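Local coordinates for protein C.Elegans p53 tumor suppressor-like transcription factor (Caenorhabditis elegans, PDB 1T4W) that activates transcription by binding the same DNA consensus sequence as p53, promotes apoptosis under genotoxic stress and supports proper meiotic chromosome segregation, at residues 29-34 / 173-178; 62-67 / 149-154; 99-104 / 116-121. One frame throughout, in Å; residues are numbered along the deposited sequence.

From the N terminus, the chain of this DNA-binding domain passes first through 29-34, which meets 173-178 only near the end of strand 166-177; contact 1 thus closes the widest loop. Inside it, 62-67 is joined by 149-154 in contact 2, and inside that loop 99-104 meets 116-121 in contact 3. The three loops are nested, and none cross. Contacts 1 and 2 lie in the same mixed sheet, where strands 166-177 and 152-160 are neighbours; Tyr65 OH bonds to Lys173 O between them. Contact 3 packs that sheet against the antiparallel four-stranded one. Phe62 rests on Phe100 and Phe101, and Ile177 touches Phe100, linking all three.

Contact 1 (29-34 / 173-178); sequences KYLWTK and KQVRIV
The Tyr30 ring takes Gln174 NE2 at its edge, near the ring plane and 3.6 Å from CD2, the amide plane standing 75° to the ring. Over one face of the Trp32 indole lies a water that accepts from Gln174 NE2 and donates to Leu31 O. The Arg176 guanidinium has Val178 CG1 over one face, and a second water sits at the edge of both guanidinium and indole, accepting from Arg176 NH1 and Trp32 NE1. These groups share one face of a parallel strand pair in the mixed sheet of the p53-like beta sandwich, where Phe188 of helix 181-194 meets both aromatic rings. Bonds alternate between the strands: Leu31 N to Gln174 O, Arg176 N to Leu31 O, Thr33 N to Arg176 O, with a longer bond from Gln174 N to Lys29 O at 3.3 Å. On the other face Leu31 CD2 packs on Val175 CG1 (4.1 Å) in the buried interior. Arg176 crosses the indole at an angle, its CB against Trp32 CD1, and its NH2 forms a salt bridge with Glu141. Lys173 lies alongside Tyr30, its chain bent at chi2 (-102°), which brings NZ to donate to Tyr30 OH at 2.8 Å.

Contact 2 (62-67 / 149-154); sequences FVKYDK and RRKTMC
Thr152 sets its CB over one face of the Tyr65 ring, 3.9 Å from the centroid and 19° off the normal, while Cys154 CB reaches the edge of the same ring near its plane, 3.6 Å from CE2. This CH-pi contact follows from the tyrosine's first torsion: at chi1 70° the ring is flanked by both backbone branches of its own residue and folds across toward strand 152-154. Thr152 CG2 lies nearest the phenol oxygen, and the hydroxyl bonds to Lys173 O, in the strand beyond 152-160, a second anchor for the ring. Helix 71-74 adds Ala74 against Tyr65 and Val71 against Cys154.

The backbones beneath form an antiparallel ladder at the middle of the larger of the two sheets in this p53-like domain. Val63 and Cys154 make a hydrogen-bonded pair, N to O in both directions, and Tyr65 and Thr152 make another, Thr152 N reaching Tyr65 O at 2.8 Å. Lys64 and Met153 form the non-hydrogen-bonded pair between them.

Phe62, inside strand 57-65, brings its ring over toward Met153, CZ 3.6 Å from Met153 CB, and Met153 SD lies 4.8 Å from the ring centroid, 64° off its normal, an oblique Met-aromatic contact. Phe137 and Ile177 also touch this ring, which faces the interior between the sheets. On the same side as Met153, nearer solvent, the aliphatic parts of Lys64 and Lys151 meet, CD to CD at 3.7 Å. Their like-charged ends stay 4.8 Å apart, NZ to NZ, and Lys64 NZ bonds to Asp81 O. Past the strand ends a water hydrogen-bonded to Thr152 OG1 also accepts from Lys67 NZ and donates to Arg150 O; both these residues are poorly ordered, which makes this outer part of the bridge less certain.

Contact 3 (99-104 / 116-121); sequences SFFYIR and KGSTFT
Phe120 is the main bump of this contact, wedged into a hollow lined by Phe101, Ile103, the backbone of 101-102 and Ser99. Its ring presents an edge to one face of Phe101 in an offset edge-to-face pair, with centroids 5.3 Å apart and planes at 65°. The rim atom Phe120 CD1 comes to 3.5 Å from Phe101 CE2. Ile103 closes another side of the hollow: its CG1 lies over a face of the Phe120 ring, 3.8 Å from the centroid and 24° off the normal, a CH-pi contact displaced toward CG. Farther along the ring, CE1 and CZ point at the backbone of 101-102, where Phe120 CE1 is 3.3 Å from Phe101 O and CZ packs against Tyr102 CA. Tyr112 of strand 109-113 also meets this ring.

The placement of Phe101 shapes the hollow. A chi1 of 69° tucks its ring back over its own main chain and turns it toward Phe120, while Ile135, Phe137 and Phe62 pack about it. Strands 101-104 and 119-121 do not pair: their axes stay 8.5 Å apart. They belong to opposing sheets of the sandwich, and the side chains bridge the gap between them.

Beside CE1 the lining turns polar. Ser99 OG lies at the Phe120 edge and donates to Phe101 O at 2.8 Å, in the carbonyl plane on a lone pair. Ser118 OG, 3.3 Å from Ser99 OG, bonds to Tyr112 OH and to a water that accepts from Phe100 N. The interface is mainly apolar and aromatic, and its buried hydroxyls are satisfied by bonds within 99-104, to Tyr112 and to water; cohesion between the segments probably rests mostly on packing, with the water adding a polar link.

Contact 1 (29-34 / 173-178)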
loop_
_atom_site.group_PDB
_atom_site.type_symbol
_atom_site.label_atom_id
_atom_site.label_comp_id
_atom_site.label_asym_id
_atom_site.label_seq_id
_atom_site.Cartn_x
_atom_site.Cartn_y
_atom_site.Cartn_z
ATOM N N LYS A 29 11.019 2.166 0.194
ATOM C CA LYS A 29 10.498 1.178 -0.736
ATOM C C LYS A 29 9.670 1.705 -1.891
ATOM O O LYS A 29 8.795 2.548 -1.706
ATOM C CB LYS A 29 9.718 0.147 0.056
ATOM C CG LYS A 29 10.549 -0.352 1.237
ATOM C CD LYS A 29 9.849 -1.415 2.009
ATOM C CE LYS A 29 10.764 -1.932 3.118
ATOM N NZ LYS A 29 9.998 -2.862 3.941
ATOM N N TYR A 30 9.942 1.172 -3.078
ATOM C CA TYR A 30 9.246 1.585 -4.300
ATOM C C TYR A 30 8.632 0.409 -5.034
ATOM O O TYR A 30 9.261 -0.632 -5.225
ATOM C CB TYR A 30 10.213 2.297 -5.255
ATOM C CG TYR A 30 10.759 3.606 -4.728
ATOM C CD1 TYR A 30 11.561 3.645 -3.588
ATOM C CD2 TYR A 30 10.452 4.813 -5.364
ATOM C CE1 TYR A 30 12.046 4.854 -3.089
ATOM C CE2 TYR A 30 10.931 6.025 -4.877
ATOM C CZ TYR A 30 11.727 6.038 -3.743
ATOM O OH TYR A 30 12.218 7.234 -3.290
ATOM N N LEU A 31 7.388 0.581 -5.449
ATOM C CA LEU A 31 6.691 -0.454 -6.200
ATOM C C LEU A 31 6.162 0.098 -7.532
ATOM O O LEU A 31 5.638 1.212 -7.587
ATOM C CB LEU A 31 5.494 -0.999 -5.398
ATOM C CG LEU A 31 4.499 -1.861 -6.197
ATOM C CD1 LEU A 31 5.105 -3.239 -6.458
ATOM C CD2 LEU A 31 3.185 -2.003 -5.410
ATOM N N TRP A 32 6.327 -0.673 -8.601
ATOM C CA TRP A 32 5.774 -0.300 -9.903
ATOM C C TRP A 32 4.982 -1.535 -10.270
ATOM O O TRP A 32 5.487 -2.648 -10.124
ATOM C CB TRP A 32 6.861 -0.076 -10.965
ATOM C CG TRP A 32 7.821 1.064 -10.663
ATOM C CD1 TRP A 32 7.757 2.350 -11.125
ATOM C CD2 TRP A 32 8.977 0.992 -9.833
ATOM N NE1 TRP A 32 8.815 3.086 -10.640
ATOM C CE2 TRP A 32 9.578 2.275 -9.839
ATOM C CE3 TRP A 32 9.564 -0.034 -9.076
ATOM C CZ2 TRP A 32 10.741 2.560 -9.118
ATOM C CZ3 TRP A 32 10.721 0.249 -8.359
ATOM C CH2 TRP A 32 11.297 1.537 -8.388
ATOM N N THR A 33 3.750 -1.354 -10.732
ATOM C CA THR A 33 2.914 -2.501 -11.129
ATOM C C THR A 33 1.908 -2.047 -12.177
ATOM O O THR A 33 1.618 -0.855 -12.283
ATOM C CB THR A 33 2.120 -3.064 -9.904
ATOM O OG1 THR A 33 1.193 -4.078 -10.322
ATOM C CG2 THR A 33 1.348 -1.940 -9.221
ATOM N N LYS A 34 1.390 -2.990 -12.961
ATOM C CA LYS A 34 0.364 -2.659 -13.951
ATOM C C LYS A 34 -0.946 -2.695 -13.175
ATOM O O LYS A 34 -1.008 -3.315 -12.111
ATOM C CB LYS A 34 0.273 -3.734 -15.038
ATOM C CG LYS A 34 1.500 -3.935 -15.896
ATOM C CD LYS A 34 1.143 -4.984 -16.902
ATOM C CE LYS A 34 2.317 -5.390 -17.745
ATOM N NZ LYS A 34 1.836 -6.314 -18.806
ATOM N N LYS A 173 6.825 3.793 0.260
ATOM C CA LYS A 173 6.993 5.214 -0.011
ATOM C C LYS A 173 6.441 5.689 -1.339
ATOM O O LYS A 173 5.814 6.747 -1.426
ATOM C CB LYS A 173 8.482 5.551 0.147
ATOM C CG LYS A 173 8.824 7.030 0.166
ATOM C CD LYS A 173 9.364 7.437 -1.160
ATOM C CE LYS A 173 9.892 8.881 -1.159
ATOM N NZ LYS A 173 10.447 9.197 -2.514
ATOM N N GLN A 174 6.677 4.929 -2.394
ATOM C CA GLN A 174 6.121 5.318 -3.676
ATOM C C GLN A 174 5.630 4.118 -4.453
ATOM O O GLN A 174 6.354 3.140 -4.636
ATOM C CB GLN A 174 7.137 6.089 -4.549
ATOM C CG GLN A 174 6.645 6.273 -5.992
ATOM C CD GLN A 174 7.698 6.894 -6.888
ATOM O OE1 GLN A 174 8.044 8.043 -6.693
ATOM N NE2 GLN A 174 8.228 6.127 -7.862
ATOM N N VAL A 175 4.389 4.222 -4.908
ATOM C CA VAL A 175 3.768 3.206 -5.718
ATOM C C VAL A 175 3.376 3.867 -7.041
ATOM O O VAL A 175 2.741 4.939 -7.068
ATOM C CB VAL A 175 2.498 2.646 -5.040
ATOM C CG1 VAL A 175 1.753 1.742 -6.009
ATOM C CG2 VAL A 175 2.869 1.873 -3.780
ATOM N N ARG A 176 3.774 3.256 -8.147
ATOM C CA ARG A 176 3.388 3.800 -9.440
ATOM C C ARG A 176 2.673 2.720 -10.228
ATOM O O ARG A 176 3.140 1.590 -10.293
ATOM C CB ARG A 176 4.611 4.316 -10.215
ATOM C CG ARG A 176 5.147 5.631 -9.695
ATOM C CD ARG A 176 6.189 6.212 -10.661
ATOM N NE ARG A 176 5.558 6.640 -11.908
ATOM C CZ ARG A 176 6.192 6.761 -13.064
ATOM N NH1 ARG A 176 7.485 6.483 -13.148
ATOM N NH2 ARG A 176 5.532 7.171 -14.135
ATOM N N ILE A 177 1.525 3.067 -10.799
ATOM C CA ILE A 177 0.739 2.129 -11.582
ATOM C C ILE A 177 0.919 2.603 -13.023
ATOM O O ILE A 177 0.334 3.600 -13.453
ATOM C CB ILE A 177 -0.734 2.150 -11.122
ATOM C CG1 ILE A 177 -0.808 1.780 -9.630
ATOM C CG2 ILE A 177 -1.534 1.120 -11.914
ATOM C CD1 ILE A 177 -1.633 2.719 -8.808
ATOM N N VAL A 178 1.754 1.873 -13.748
ATOM C CA VAL A 178 2.156 2.224 -15.102
ATOM C C VAL A 178 1.994 1.078 -16.087
ATOM O O VAL A 178 1.653 -0.027 -15.704
ATOM C CB VAL A 178 3.635 2.614 -15.085
ATOM C CG1 VAL A 178 3.856 3.775 -14.147
ATOM C CG2 VAL A 178 4.471 1.400 -14.609
HETATM O O HOH W 1 9.195 2.823 2.330
HETATM O O HOH W 2 7.429 3.592 -7.632
HETATM O O HOH W 3 9.487 5.775 -11.355
#

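Contact 2 (62-67 / 149-154)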
loop_
_atom_site.group_PDB
_atom_site.type_symbol
_atom_site.label_atom_id
_atom_site.label_comp_id
_atom_site.label_asym_id
_atom_site.label_seq_id
_atom_site.Cartn_x
_atom_site.Cartn_y
_atom_site.Cartn_z
ATOM N N PHE A 62 -4.513 3.690 0.754
ATOM C CA PHE A 62 -3.764 4.026 -0.434
ATOM C C PHE A 62 -4.043 5.511 -0.649
ATOM O O PHE A 62 -5.136 5.924 -1.079
ATOM C CB PHE A 62 -4.190 3.157 -1.619
ATOM C CG PHE A 62 -3.288 3.302 -2.823
ATOM C CD1 PHE A 62 -1.915 3.037 -2.712
ATOM C CD2 PHE A 62 -3.805 3.706 -4.061
ATOM C CE1 PHE A 62 -1.061 3.168 -3.806
ATOM C CE2 PHE A 62 -2.967 3.845 -5.178
ATOM C CZ PHE A 62 -1.587 3.575 -5.056
ATOM N N VAL A 63 -3.029 6.306 -0.323
ATOM C CA VAL A 63 -3.121 7.760 -0.359
ATOM C C VAL A 63 -2.101 8.459 -1.253
ATOM O O VAL A 63 -1.164 7.837 -1.775
ATOM C CB VAL A 63 -2.946 8.326 1.079
ATOM C CG1 VAL A 63 -3.830 7.541 2.045
ATOM C CG2 VAL A 63 -1.466 8.244 1.526
ATOM N N LYS A 64 -2.291 9.764 -1.422
ATOM C CA LYS A 64 -1.373 10.570 -2.221
ATOM C C LYS A 64 -0.833 11.700 -1.362
ATOM O O LYS A 64 -1.487 12.138 -0.421
ATOM C CB LYS A 64 -2.071 11.141 -3.467
ATOM C CG LYS A 64 -3.151 12.167 -3.200
ATOM C CD LYS A 64 -3.902 12.473 -4.492
ATOM C CE LYS A 64 -5.030 13.469 -4.284
ATOM N NZ LYS A 64 -6.022 13.002 -3.279
ATOM N N TYR A 65 0.364 12.164 -1.688
ATOM C CA TYR A 65 0.977 13.231 -0.929
ATOM C C TYR A 65 1.980 13.934 -1.832
ATOM O O TYR A 65 2.271 13.468 -2.934
ATOM C CB TYR A 65 1.676 12.648 0.308
ATOM C CG TYR A 65 2.930 11.830 0.035
ATOM C CD1 TYR A 65 4.161 12.452 -0.215
ATOM C CD2 TYR A 65 2.883 10.437 0.006
ATOM C CE1 TYR A 65 5.320 11.700 -0.492
ATOM C CE2 TYR A 65 4.026 9.674 -0.271
ATOM C CZ TYR A 65 5.244 10.308 -0.519
ATOM O OH TYR A 65 6.376 9.553 -0.797
ATOM N N ASP A 66 2.499 15.064 -1.379
ATOM C CA ASP A 66 3.490 15.783 -2.168
ATOM C C ASP A 66 4.427 16.515 -1.228
ATOM O O ASP A 66 4.490 16.204 -0.036
ATOM C CB ASP A 66 2.804 16.758 -3.128
ATOM C CG ASP A 66 2.186 17.948 -2.420
ATOM O OD1 ASP A 66 1.474 17.754 -1.411
ATOM O OD2 ASP A 66 2.409 19.090 -2.883
ATOM N N LYS A 67 5.154 17.488 -1.759
ATOM C CA LYS A 67 6.098 18.256 -0.956
ATOM C C LYS A 67 5.385 19.123 0.076
ATOM O O LYS A 67 5.919 19.380 1.152
ATOM C CB LYS A 67 6.958 19.141 -1.863
ATOM C CG LYS A 67 7.686 18.380 -2.975
ATOM C CD LYS A 67 6.712 17.741 -3.965
ATOM C CE LYS A 67 7.435 16.908 -5.005
ATOM N NZ LYS A 67 6.469 16.177 -5.876
ATOM N N ARG A 149 -1.123 13.550 -10.947
ATOM C CA ARG A 149 -0.098 12.681 -11.513
ATOM C C ARG A 149 1.266 13.020 -10.900
ATOM O O ARG A 149 2.142 12.160 -10.799
ATOM C CB ARG A 149 -0.051 12.858 -13.037
ATOM C CG ARG A 149 0.469 11.648 -13.808
ATOM C CD ARG A 149 0.841 12.012 -15.248
ATOM N NE ARG A 149 -0.182 12.824 -15.906
ATOM C CZ ARG A 149 -1.419 12.415 -16.165
ATOM N NH1 ARG A 149 -1.801 11.192 -15.824
ATOM N NH2 ARG A 149 -2.276 13.236 -16.760
ATOM N N ARG A 150 1.427 14.278 -10.491
ATOM C CA ARG A 150 2.667 14.759 -9.891
ATOM C C ARG A 150 2.778 14.413 -8.408
ATOM O O ARG A 150 3.862 14.443 -7.827
ATOM C CB ARG A 150 2.782 16.270 -10.093
ATOM C CG ARG A 150 2.968 16.647 -11.556
ATOM C CD ARG A 150 3.089 18.149 -11.759
ATOM N NE ARG A 150 3.437 18.481 -13.141
ATOM C CZ ARG A 150 4.594 18.166 -13.720
ATOM N NH1 ARG A 150 5.526 17.510 -13.040
ATOM N NH2 ARG A 150 4.820 18.510 -14.981
ATOM N N LYS A 151 1.653 14.095 -7.785
ATOM C CA LYS A 151 1.682 13.709 -6.387
ATOM C C LYS A 151 2.221 12.278 -6.322
ATOM O O LYS A 151 2.276 11.575 -7.326
ATOM C CB LYS A 151 0.278 13.798 -5.792
ATOM C CG LYS A 151 -0.290 15.212 -5.847
ATOM C CD LYS A 151 -1.665 15.308 -5.222
ATOM C CE LYS A 151 -2.223 16.715 -5.354
ATOM N NZ LYS A 151 -3.632 16.800 -4.866
ATOM N N THR A 152 2.645 11.857 -5.145
ATOM C CA THR A 152 3.172 10.517 -4.973
ATOM C C THR A 152 2.098 9.642 -4.319
ATOM O O THR A 152 1.467 10.056 -3.341
ATOM C CB THR A 152 4.412 10.569 -4.084
ATOM O OG1 THR A 152 5.344 11.488 -4.656
ATOM C CG2 THR A 152 5.068 9.193 -3.961
ATOM N N MET A 153 1.860 8.456 -4.874
ATOM C CA MET A 153 0.872 7.539 -4.286
ATOM C C MET A 153 1.631 6.694 -3.273
ATOM O O MET A 153 2.770 6.308 -3.527
ATOM C CB MET A 153 0.245 6.659 -5.350
ATOM C CG MET A 153 -0.498 7.447 -6.392
ATOM S SD MET A 153 -1.314 6.342 -7.541
ATOM C CE MET A 153 -2.115 7.515 -8.614
ATOM N N CYS A 154 0.980 6.389 -2.154
ATOM C CA CYS A 154 1.594 5.672 -1.039
ATOM C C CYS A 154 0.701 4.579 -0.425
ATOM O O CYS A 154 -0.473 4.831 -0.122
ATOM C CB CYS A 154 1.942 6.701 0.042
ATOM S SG CYS A 154 2.681 6.010 1.534
HETATM O O HOH W 4 4.990 14.069 -5.169
#

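Contact 3 (99-104 / 116-121)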
loop_
_atom_site.group_PDB
_atom_site.type_symbol
_atom_site.label_atom_id
_atom_site.label_comp_id
_atom_site.label_asym_id
_atom_site.label_seq_id
_atom_site.Cartn_x
_atom_site.Cartn_y
_atom_site.Cartn_z
ATOM N N SER A 99 -13.639 2.223 -5.012
ATOM C CA SER A 99 -12.341 2.100 -4.340
ATOM C C SER A 99 -11.245 1.964 -5.397
ATOM O O SER A 99 -11.398 1.238 -6.382
ATOM C CB SER A 99 -12.305 0.884 -3.421
ATOM O OG SER A 99 -11.091 0.865 -2.689
ATOM N N PHE A 100 -10.145 2.674 -5.199
ATOM C CA PHE A 100 -9.036 2.621 -6.139
ATOM C C PHE A 100 -8.381 1.222 -6.117
ATOM O O PHE A 100 -7.896 0.717 -7.145
ATOM C CB PHE A 100 -8.007 3.698 -5.767
ATOM C CG PHE A 100 -7.046 4.043 -6.885
ATOM C CD1 PHE A 100 -5.988 3.189 -7.211
ATOM C CD2 PHE A 100 -7.231 5.198 -7.645
ATOM C CE1 PHE A 100 -5.118 3.480 -8.292
ATOM C CE2 PHE A 100 -6.377 5.499 -8.727
ATOM C CZ PHE A 100 -5.325 4.636 -9.045
ATOM N N PHE A 101 -8.405 0.589 -4.948
ATOM C CA PHE A 101 -7.763 -0.711 -4.773
ATOM C C PHE A 101 -8.611 -1.725 -4.023
ATOM O O PHE A 101 -9.548 -1.364 -3.323
ATOM C CB PHE A 101 -6.436 -0.531 -4.022
ATOM C CG PHE A 101 -6.602 -0.127 -2.577
ATOM C CD1 PHE A 101 -7.095 1.123 -2.244
ATOM C CD2 PHE A 101 -6.284 -1.017 -1.548
ATOM C CE1 PHE A 101 -7.278 1.500 -0.902
ATOM C CE2 PHE A 101 -6.454 -0.660 -0.206
ATOM C CZ PHE A 101 -6.952 0.605 0.119
ATOM N N TYR A 102 -8.251 -2.997 -4.156
ATOM C CA TYR A 102 -8.956 -4.081 -3.477
ATOM C C TYR A 102 -7.964 -5.088 -2.888
ATOM O O TYR A 102 -6.785 -5.127 -3.263
ATOM C CB TYR A 102 -9.904 -4.799 -4.447
ATOM C CG TYR A 102 -10.889 -3.867 -5.123
ATOM C CD1 TYR A 102 -10.550 -3.185 -6.300
ATOM C CD2 TYR A 102 -12.138 -3.610 -4.546
ATOM C CE1 TYR A 102 -11.433 -2.266 -6.881
ATOM C CE2 TYR A 102 -13.015 -2.700 -5.112
ATOM C CZ TYR A 102 -12.657 -2.027 -6.276
ATOM O OH TYR A 102 -13.515 -1.087 -6.782
ATOM N N ILE A 103 -8.461 -5.901 -1.964
ATOM C CA ILE A 103 -7.664 -6.905 -1.282
ATOM C C ILE A 103 -8.201 -8.287 -1.660
ATOM O O ILE A 103 -9.397 -8.558 -1.526
ATOM C CB ILE A 103 -7.767 -6.689 0.259
ATOM C CG1 ILE A 103 -7.327 -5.258 0.601
ATOM C CG2 ILE A 103 -6.932 -7.730 1.015
ATOM C CD1 ILE A 103 -5.897 -4.921 0.201
ATOM N N ARG A 104 -7.318 -9.158 -2.137
ATOM C CA ARG A 104 -7.715 -10.503 -2.542
ATOM C C ARG A 104 -6.775 -11.539 -1.927
ATOM O O ARG A 104 -5.638 -11.226 -1.531
ATOM C CB ARG A 104 -7.683 -10.629 -4.074
ATOM C CG ARG A 104 -8.563 -9.617 -4.823
ATOM C CD ARG A 104 -10.053 -9.880 -4.611
ATOM N NE ARG A 104 -10.477 -11.161 -5.183
ATOM C CZ ARG A 104 -10.795 -11.348 -6.462
ATOM N NH1 ARG A 104 -10.743 -10.340 -7.321
ATOM N NH2 ARG A 104 -11.168 -12.549 -6.884
ATOM N N LYS A 116 -13.296 7.197 7.236
ATOM C CA LYS A 116 -12.109 8.013 7.468
ATOM C C LYS A 116 -11.090 7.848 6.348
ATOM O O LYS A 116 -9.881 7.943 6.574
ATOM C CB LYS A 116 -11.462 7.634 8.796
ATOM C CG LYS A 116 -12.424 7.532 9.958
ATOM C CD LYS A 116 -11.660 7.533 11.276
ATOM C CE LYS A 116 -12.487 6.969 12.425
ATOM N NZ LYS A 116 -12.613 5.480 12.338
ATOM N N GLY A 117 -11.595 7.626 5.140
ATOM C CA GLY A 117 -10.748 7.404 3.986
ATOM C C GLY A 117 -10.867 5.928 3.642
ATOM O O GLY A 117 -11.067 5.089 4.532
ATOM N N SER A 118 -10.757 5.611 2.356
ATOM C CA SER A 118 -10.854 4.234 1.866
ATOM C C SER A 118 -9.873 3.326 2.648
ATOM O O SER A 118 -8.657 3.432 2.521
ATOM C CB SER A 118 -10.548 4.211 0.367
ATOM O OG SER A 118 -10.839 2.947 -0.199
ATOM N N THR A 119 -10.414 2.427 3.454
ATOM C CA THR A 119 -9.593 1.573 4.294
ATOM C C THR A 119 -10.090 0.138 4.385
ATOM O O THR A 119 -11.277 -0.093 4.606
ATOM C CB THR A 119 -9.562 2.117 5.753
ATOM O OG1 THR A 119 -9.077 3.462 5.756
ATOM C CG2 THR A 119 -8.677 1.233 6.654
ATOM N N PHE A 120 -9.181 -0.820 4.221
ATOM C CA PHE A 120 -9.539 -2.218 4.390
ATOM C C PHE A 120 -8.959 -2.557 5.754
ATOM O O PHE A 120 -7.788 -2.270 6.032
ATOM C CB PHE A 120 -8.914 -3.113 3.316
ATOM C CG PHE A 120 -9.664 -3.101 2.002
ATOM C CD1 PHE A 120 -9.437 -2.101 1.056
ATOM C CD2 PHE A 120 -10.633 -4.057 1.739
ATOM C CE1 PHE A 120 -10.181 -2.054 -0.137
ATOM C CE2 PHE A 120 -11.384 -4.021 0.551
ATOM C CZ PHE A 120 -11.154 -3.012 -0.384
ATOM N N THR A 121 -9.791 -3.116 6.623
ATOM C CA THR A 121 -9.349 -3.507 7.953
ATOM C C THR A 121 -9.308 -5.007 8.101
ATOM O O THR A 121 -10.336 -5.701 7.990
ATOM C CB THR A 121 -10.262 -2.937 9.055
ATOM O OG1 THR A 121 -10.240 -1.506 8.995
ATOM C CG2 THR A 121 -9.772 -3.375 10.443
HETATM O O HOH W 5 -9.642 4.060 -2.666
#